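PDB 2HQL: uncharacterized protein MG376 homolog from Mycoplasma pneumoniae, which is a small OB-fold protein that binds single-stranded DNA, probably through that fold, and forms a two-chain assembly in the crystal. Local coordinates for residues Ser20-Lys25 with Glu59-Thr64; Thr78-Glu81 with Ile86-Thr89. All blocks are in the same frame, centred on the assembly; numbering follows the deposited sequence.

Both contacts lie at the surface of the OB fold and tie into the same sheet, in which strands 9-22 and 69-81 are neighbours; their centres are about 21 Å apart and they do not touch. Contact 1 (20-25 with 59-64) sets the end of a strand against helix 54-64 and depends on a single side-chain hydrogen bond from an indole to a carboxylate. Contact 2 (78-81 with 86-89) joins the two strands of a hairpin by main-chain pairing, though several of its bonds are weak or uncertain, and CH-pi contacts flank them. It also differs in reaching the second subunit, whereas no other chain of the assembly touches contact 1.

Contact 1 (Ser20-Lys25 with Glu59-Thr64); sequences SCWSVK and ELEKHT
The indole of W22 meets the carboxylate of E61 in a polar surface contact between a strand end and a helix of the OB fold. W22 closes strand 9-22, and E61 lies on helix 54-64, the helix that follows strand 42-53 in the chain. In the OB fold such a helix packs at one end of the barrel, and its inner side does so here: L60 reaches I70 and I93 of other strands. E61 points toward the strand end and reaches W22 with its carboxylate.

Glutamate suits this position because its chain is long enough to span the gap. CG stands anti to the backbone N (chi1 170°) and the chain runs extended beyond it, carrying the acid to the rim of the indole, with E61 OE1 3.3 Å from W22 CZ2. Ring and carboxylate planes are 68° apart. Tryptophan, in turn, offers both a broad apolar surface and one N-H donor: the ring also meets F29 and Y58, and K26 makes a cation-pi contact with it, while the donor is spent on the acid.

Farther back along the strand, S20 and T64 touch more loosely, S20 OG lying 4.1 Å from T64 CG2. The hydroxyl of T64 turns back to its own helix in a weak bond to the carbonyl oxygen of L60, leaving the methyl toward the strand.

The main bond is nearly straight: W22 NE1 donates to E61 OE2 over 2.8 Å with 178° at the hydrogen, the acceptor lying in the indole plane while the N-H comes from above the carboxylate plane.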
ATOM      1  N   SER A  20       0.064   1.487 -18.947  1.00 22.68           N
ATOM      2  CA  SER A  20       0.704   0.230 -18.576  1.00 25.15           C
ATOM      3  C   SER A  20       1.820  -0.125 -19.550  1.00 27.18           C
ATOM      4  O   SER A  20       1.858   0.391 -20.660  1.00 27.69           O
ATOM      5  CB  SER A  20      -0.332  -0.899 -18.565  1.00 26.71           C
ATOM      6  OG  SER A  20      -0.813  -1.154 -19.873  1.00 26.46           O
ATOM      7  N   CYS A  21       2.731  -1.005 -19.136  1.00 28.48           N
ATOM      8  CA  CYS A  21       3.822  -1.411 -20.016  1.00 28.18           C
ATOM      9  C   CYS A  21       4.584  -2.642 -19.540  1.00 26.17           C
ATOM     10  O   CYS A  21       4.574  -2.986 -18.358  1.00 23.02           O
ATOM     11  CB  CYS A  21       4.810  -0.254 -20.219  1.00 31.27           C
ATOM     12  SG  CYS A  21       5.791   0.192 -18.775  1.00 37.67           S
ATOM     13  N   TRP A  22       5.255  -3.286 -20.492  1.00 25.30           N
ATOM     14  CA  TRP A  22       6.046  -4.484 -20.240  1.00 24.52           C
ATOM     15  C   TRP A  22       7.493  -4.143 -19.926  1.00 24.19           C
ATOM     16  O   TRP A  22       8.055  -3.221 -20.519  1.00 25.82           O
ATOM     17  CB  TRP A  22       6.028  -5.413 -21.463  1.00 22.79           C
ATOM     18  CG  TRP A  22       4.736  -6.159 -21.672  1.00 23.32           C
ATOM     19  CD1 TRP A  22       3.720  -5.840 -22.542  1.00 21.08           C
ATOM     20  CD2 TRP A  22       4.334  -7.371 -21.014  1.00 21.53           C
ATOM     21  NE1 TRP A  22       2.720  -6.784 -22.465  1.00 20.47           N
ATOM     22  CE2 TRP A  22       3.070  -7.732 -21.536  1.00 20.38           C
ATOM     23  CE3 TRP A  22       4.921  -8.184 -20.028  1.00 20.59           C
ATOM     24  CZ2 TRP A  22       2.383  -8.875 -21.110  1.00 20.88           C
ATOM     25  CZ3 TRP A  22       4.237  -9.320 -19.602  1.00 19.94           C
ATOM     26  CH2 TRP A  22       2.979  -9.654 -20.146  1.00 20.33           C
ATOM     27  N   SER A  23       8.081  -4.889 -18.988  1.00 22.99           N
ATOM     28  CA  SER A  23       9.477  -4.720 -18.615  1.00 21.42           C
ATOM     29  C   SER A  23      10.248  -5.224 -19.826  1.00 21.63           C
ATOM     30  O   SER A  23       9.641  -5.723 -20.775  1.00 22.16           O
ATOM     31  CB  SER A  23       9.812  -5.567 -17.392  1.00 19.96           C
ATOM     32  OG  SER A  23       9.546  -6.933 -17.648  1.00 23.12           O
ATOM     33  N   VAL A  24      11.572  -5.135 -19.795  1.00 22.23           N
ATOM     34  CA  VAL A  24      12.370  -5.545 -20.948  1.00 21.84           C
ATOM     35  C   VAL A  24      12.188  -6.976 -21.457  1.00 22.43           C
ATOM     36  O   VAL A  24      11.754  -7.162 -22.586  1.00 23.53           O
ATOM     37  CB  VAL A  24      13.857  -5.255 -20.710  1.00 20.55           C
ATOM     38  CG1 VAL A  24      14.660  -5.551 -21.985  1.00 20.98           C
ATOM     39  CG2 VAL A  24      14.024  -3.785 -20.314  1.00 19.01           C
ATOM     40  N   LYS A  25      12.517  -7.985 -20.655  1.00 23.71           N
ATOM     41  CA  LYS A  25      12.340  -9.371 -21.103  1.00 23.69           C
ATOM     42  C   LYS A  25      10.915  -9.852 -20.819  1.00 23.13           C
ATOM     43  O   LYS A  25      10.649 -11.050 -20.792  1.00 24.23           O
ATOM     44  CB  LYS A  25      13.345 -10.298 -20.406  1.00 23.12           C
ATOM     45  CG  LYS A  25      14.801 -10.071 -20.800  1.00 24.02           C
ATOM     46  CD  LYS A  25      15.745 -11.046 -20.090  1.00 25.96           C
ATOM     47  CE  LYS A  25      15.564 -12.494 -20.567  1.00 27.64           C
ATOM     48  NZ  LYS A  25      16.576 -13.439 -19.987  1.00 26.72           N
ATOM     49  N   GLU A  59      -2.930 -11.987 -18.239  1.00 24.78           N
ATOM     50  CA  GLU A  59      -4.336 -11.811 -17.894  1.00 25.26           C
ATOM     51  C   GLU A  59      -4.534 -10.308 -17.706  1.00 25.13           C
ATOM     52  O   GLU A  59      -5.521  -9.724 -18.158  1.00 24.45           O
ATOM     53  CB  GLU A  59      -4.663 -12.494 -16.571  1.00 25.64           C
ATOM     54  CG  GLU A  59      -4.569 -14.000 -16.568  1.00 30.62           C
ATOM     55  CD  GLU A  59      -4.813 -14.578 -15.185  1.00 33.05           C
ATOM     56  OE1 GLU A  59      -5.862 -14.243 -14.580  1.00 35.25           O
ATOM     57  OE2 GLU A  59      -3.959 -15.362 -14.700  1.00 34.07           O
ATOM     58  N   LEU A  60      -3.569  -9.694 -17.028  1.00 25.52           N
ATOM     59  CA  LEU A  60      -3.597  -8.266 -16.748  1.00 25.55           C
ATOM     60  C   LEU A  60      -3.652  -7.453 -18.043  1.00 25.99           C
ATOM     61  O   LEU A  60      -4.505  -6.570 -18.203  1.00 26.42           O
ATOM     62  CB  LEU A  60      -2.364  -7.887 -15.908  1.00 26.03           C
ATOM     63  CG  LEU A  60      -2.259  -6.473 -15.316  1.00 25.89           C
ATOM     64  CD1 LEU A  60      -3.582  -6.088 -14.649  1.00 24.94           C
ATOM     65  CD2 LEU A  60      -1.099  -6.423 -14.308  1.00 24.04           C
ATOM     66  N   GLU A  61      -2.749  -7.759 -18.970  1.00 26.03           N
ATOM     67  CA  GLU A  61      -2.701  -7.059 -20.251  1.00 25.19           C
ATOM     68  C   GLU A  61      -4.011  -7.226 -21.024  1.00 24.99           C
ATOM     69  O   GLU A  61      -4.443  -6.315 -21.728  1.00 24.45           O
ATOM     70  CB  GLU A  61      -1.523  -7.574 -21.072  1.00 25.25           C
ATOM     71  CG  GLU A  61      -1.517  -7.091 -22.499  1.00 28.37           C
ATOM     72  CD  GLU A  61      -0.332  -7.605 -23.274  1.00 28.84           C
ATOM     73  OE1 GLU A  61      -0.094  -8.833 -23.262  1.00 29.85           O
ATOM     74  OE2 GLU A  61       0.360  -6.777 -23.893  1.00 30.33           O
ATOM     75  N   LYS A  62      -4.639  -8.392 -20.890  1.00 25.00           N
ATOM     76  CA  LYS A  62      -5.905  -8.657 -21.556  1.00 26.25           C
ATOM     77  C   LYS A  62      -7.040  -7.897 -20.861  1.00 26.19           C
ATOM     78  O   LYS A  62      -7.828  -7.211 -21.514  1.00 25.89           O
ATOM     79  CB  LYS A  62      -6.183 -10.163 -21.567  1.00 26.73           C
ATOM     80  CG  LYS A  62      -5.232 -10.921 -22.485  1.00 28.58           C
ATOM     81  CD  LYS A  62      -5.456 -12.430 -22.469  1.00 28.19           C
ATOM     82  CE  LYS A  62      -4.630 -13.095 -23.562  1.00 25.26           C
ATOM     83  NZ  LYS A  62      -4.648 -14.573 -23.473  1.00 25.88           N
ATOM     84  N   HIS A  63      -7.118  -8.020 -19.538  1.00 25.86           N
ATOM     85  CA  HIS A  63      -8.136  -7.314 -18.767  1.00 25.31           C
ATOM     86  C   HIS A  63      -7.949  -5.836 -19.058  1.00 24.66           C
ATOM     87  O   HIS A  63      -8.885  -5.049 -18.972  1.00 26.82           O
ATOM     88  CB  HIS A  63      -7.943  -7.567 -17.271  1.00 24.89           C
ATOM     89  CG  HIS A  63      -8.875  -6.786 -16.394  1.00 23.06           C
ATOM     90  ND1 HIS A  63      -8.988  -5.420 -16.462  1.00 23.26           N
ATOM     91  CD2 HIS A  63      -9.730  -7.192 -15.422  1.00 23.18           C
ATOM     92  CE1 HIS A  63      -9.876  -5.008 -15.569  1.00 23.15           C
ATOM     93  NE2 HIS A  63     -10.338  -6.063 -14.927  1.00 22.81           N
ATOM     94  N   THR A  64      -6.722  -5.473 -19.406  1.00 24.23           N
ATOM     95  CA  THR A  64      -6.391  -4.096 -19.732  1.00 24.75           C
ATOM     96  C   THR A  64      -6.960  -3.685 -21.098  1.00 26.28           C
ATOM     97  O   THR A  64      -7.438  -2.566 -21.280  1.00 26.82           O
ATOM     98  CB  THR A  64      -4.855  -3.914 -19.708  1.00 24.31           C
ATOM     99  OG1 THR A  64      -4.451  -3.492 -18.397  1.00 23.87           O
ATOM    100  CG2 THR A  64      -4.399  -2.921 -20.755  1.00 21.41           C
TER

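Contact 2 (Thr78-Glu81 with Ile86-Thr89); sequences TYLE and IWKT
Y79 holds CG between its backbone N and carbonyl carbon (chi1 69°), which turns its ring over K88 CB, 3.9 Å from the ring centroid, in a CH-pi contact; K88, with CG anti to its carbonyl carbon (chi1 -58°) and a bend at chi2, carries the rest of its chain on toward E81. The two residues form a hydrogen-bonded antiparallel pair in the hairpin of strands 69-81 and 86-96, part of the OB-fold sheet. Y79 N donates to K88 O, whose position is less certain; the return bond from K88 N to Y79 O is weak.

Lysine suits this place because its methylenes can pack while its amine runs on past the ring. K88 CE lies 3.9 Å from E81 CG, but K88 NZ and E81 OE2 remain 4.9 Å apart, so any attraction between these opposite charges is probably long-range.

The other face of the sheet carries T78, L80, W87 and T89. Threonine at 78 serves two partners: CG2 packs 3.7 Å from T89 OG1, while OG1 hydrogen-bonds to D46 of the second subunit. W87 also meets Y47 of that subunit, and on the opposite face I86 and K88 pack on its I86.

Leucine and tryptophan form an apolar non-hydrogen-bonded pair, a branched methyl settling on a broad ring: L80 CD1 sits over the indole face, 3.7 Å from the centroid of the five-membered ring of W87.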
ATOM      1  N   THR A  78       7.837  -2.400  -2.205  1.00 14.63           N
ATOM      2  CA  THR A  78       8.488  -1.119  -2.400  1.00 17.39           C
ATOM      3  C   THR A  78       9.859  -1.345  -3.018  1.00 18.34           C
ATOM      4  O   THR A  78      10.384  -2.456  -2.992  1.00 19.75           O
ATOM      5  CB  THR A  78       8.728  -0.356  -1.067  1.00 18.22           C
ATOM      6  OG1 THR A  78       9.695  -1.065  -0.284  1.00 19.14           O
ATOM      7  CG2 THR A  78       7.438  -0.194  -0.276  1.00 18.69           C
ATOM      8  N   TYR A  79      10.425  -0.283  -3.590  1.00 18.51           N
ATOM      9  CA  TYR A  79      11.774  -0.321  -4.148  1.00 18.54           C
ATOM     10  C   TYR A  79      12.363   1.044  -3.824  1.00 17.67           C
ATOM     11  O   TYR A  79      11.625   1.983  -3.528  1.00 16.02           O
ATOM     12  CB  TYR A  79      11.787  -0.591  -5.666  1.00 16.43           C
ATOM     13  CG  TYR A  79      11.250   0.516  -6.545  1.00 17.52           C
ATOM     14  CD1 TYR A  79       9.895   0.605  -6.840  1.00 17.99           C
ATOM     15  CD2 TYR A  79      12.109   1.462  -7.115  1.00 18.04           C
ATOM     16  CE1 TYR A  79       9.409   1.602  -7.682  1.00 16.78           C
ATOM     17  CE2 TYR A  79      11.630   2.463  -7.960  1.00 15.59           C
ATOM     18  CZ  TYR A  79      10.281   2.524  -8.238  1.00 15.61           C
ATOM     19  OH  TYR A  79       9.793   3.503  -9.080  1.00 18.84           O
ATOM     20  N   LEU A  80      13.682   1.159  -3.856  1.00 18.28           N
ATOM     21  CA  LEU A  80      14.313   2.430  -3.542  1.00 19.75           C
ATOM     22  C   LEU A  80      14.531   3.401  -4.696  1.00 23.44           C
ATOM     23  O   LEU A  80      14.995   3.037  -5.776  1.00 25.18           O
ATOM     24  CB  LEU A  80      15.658   2.194  -2.866  1.00 17.17           C
ATOM     25  CG  LEU A  80      16.470   3.447  -2.539  1.00 14.36           C
ATOM     26  CD1 LEU A  80      15.823   4.194  -1.376  1.00 11.58           C
ATOM     27  CD2 LEU A  80      17.898   3.037  -2.204  1.00 14.11           C
ATOM     28  N   GLU A  81      14.182   4.654  -4.437  1.00 27.63           N
ATOM     29  CA  GLU A  81      14.382   5.739  -5.378  1.00 31.10           C
ATOM     30  C   GLU A  81      15.716   6.292  -4.848  1.00 31.96           C
ATOM     31  O   GLU A  81      15.740   7.195  -4.013  1.00 31.83           O
ATOM     32  CB  GLU A  81      13.267   6.771  -5.213  1.00 33.90           C
ATOM     33  CG  GLU A  81      13.329   7.912  -6.198  1.00 39.92           C
ATOM     34  CD  GLU A  81      12.789   7.519  -7.561  1.00 43.85           C
ATOM     35  OE1 GLU A  81      12.758   6.304  -7.859  1.00 45.49           O
ATOM     36  OE2 GLU A  81      12.401   8.422  -8.338  1.00 46.55           O
ATOM     37  N   ILE A  86      13.644   7.988  -1.469  1.00 31.38           N
ATOM     38  CA  ILE A  86      12.284   7.633  -1.088  1.00 28.04           C
ATOM     39  C   ILE A  86      12.030   6.199  -1.543  1.00 25.44           C
ATOM     40  O   ILE A  86      12.416   5.816  -2.652  1.00 22.28           O
ATOM     41  CB  ILE A  86      11.234   8.566  -1.763  1.00 28.78           C
ATOM     42  CG1 ILE A  86      11.394   9.997  -1.247  1.00 28.47           C
ATOM     43  CG2 ILE A  86       9.821   8.082  -1.455  1.00 27.48           C
ATOM     44  CD1 ILE A  86      10.411  10.985  -1.852  1.00 31.41           C
ATOM     45  N   TRP A  87      11.405   5.405  -0.676  1.00 22.23           N
ATOM     46  CA  TRP A  87      11.071   4.030  -1.012  1.00 21.37           C
ATOM     47  C   TRP A  87       9.697   4.075  -1.648  1.00 20.30           C
ATOM     48  O   TRP A  87       8.699   4.291  -0.969  1.00 23.18           O
ATOM     49  CB  TRP A  87      11.046   3.154   0.237  1.00 19.93           C
ATOM     50  CG  TRP A  87      12.389   2.960   0.811  1.00 21.46           C
ATOM     51  CD1 TRP A  87      13.139   3.884   1.473  1.00 22.14           C
ATOM     52  CD2 TRP A  87      13.197   1.787   0.704  1.00 22.00           C
ATOM     53  NE1 TRP A  87      14.370   3.361   1.784  1.00 22.00           N
ATOM     54  CE2 TRP A  87      14.432   2.073   1.320  1.00 23.06           C
ATOM     55  CE3 TRP A  87      12.999   0.521   0.144  1.00 21.75           C
ATOM     56  CZ2 TRP A  87      15.463   1.140   1.390  1.00 23.65           C
ATOM     57  CZ3 TRP A  87      14.020  -0.402   0.213  1.00 22.73           C
ATOM     58  CH2 TRP A  87      15.237  -0.091   0.831  1.00 24.02           C
ATOM     59  N   LYS A  88       9.657   3.888  -2.959  1.00 19.12           N
ATOM     60  CA  LYS A  88       8.413   3.934  -3.715  1.00 19.04           C
ATOM     61  C   LYS A  88       7.586   2.676  -3.475  1.00 17.83           C
ATOM     62  O   LYS A  88       8.135   1.627  -3.173  1.00 18.78           O
ATOM     63  CB  LYS A  88       8.727   4.098  -5.213  1.00 20.48           C
ATOM     64  CG  LYS A  88       9.557   5.340  -5.558  1.00 19.16           C
ATOM     65  CD  LYS A  88       8.707   6.593  -5.522  1.00 24.12           C
ATOM     66  CE  LYS A  88       9.546   7.879  -5.481  1.00 25.72           C
ATOM     67  NZ  LYS A  88       8.704   9.103  -5.250  1.00 23.18           N
ATOM     68  N   THR A  89       6.268   2.793  -3.600  1.00 16.53           N
ATOM     69  CA  THR A  89       5.356   1.664  -3.396  1.00 16.23           C
ATOM     70  C   THR A  89       4.718   1.085  -4.675  1.00 15.40           C
ATOM     71  O   THR A  89       4.304   1.823  -5.578  1.00 15.65           O
ATOM     72  CB  THR A  89       4.226   2.070  -2.441  1.00 14.88           C
ATOM     73  OG1 THR A  89       4.770   2.271  -1.136  1.00 19.10           O
ATOM     74  CG2 THR A  89       3.153   1.010  -2.377  1.00 14.05           C
TER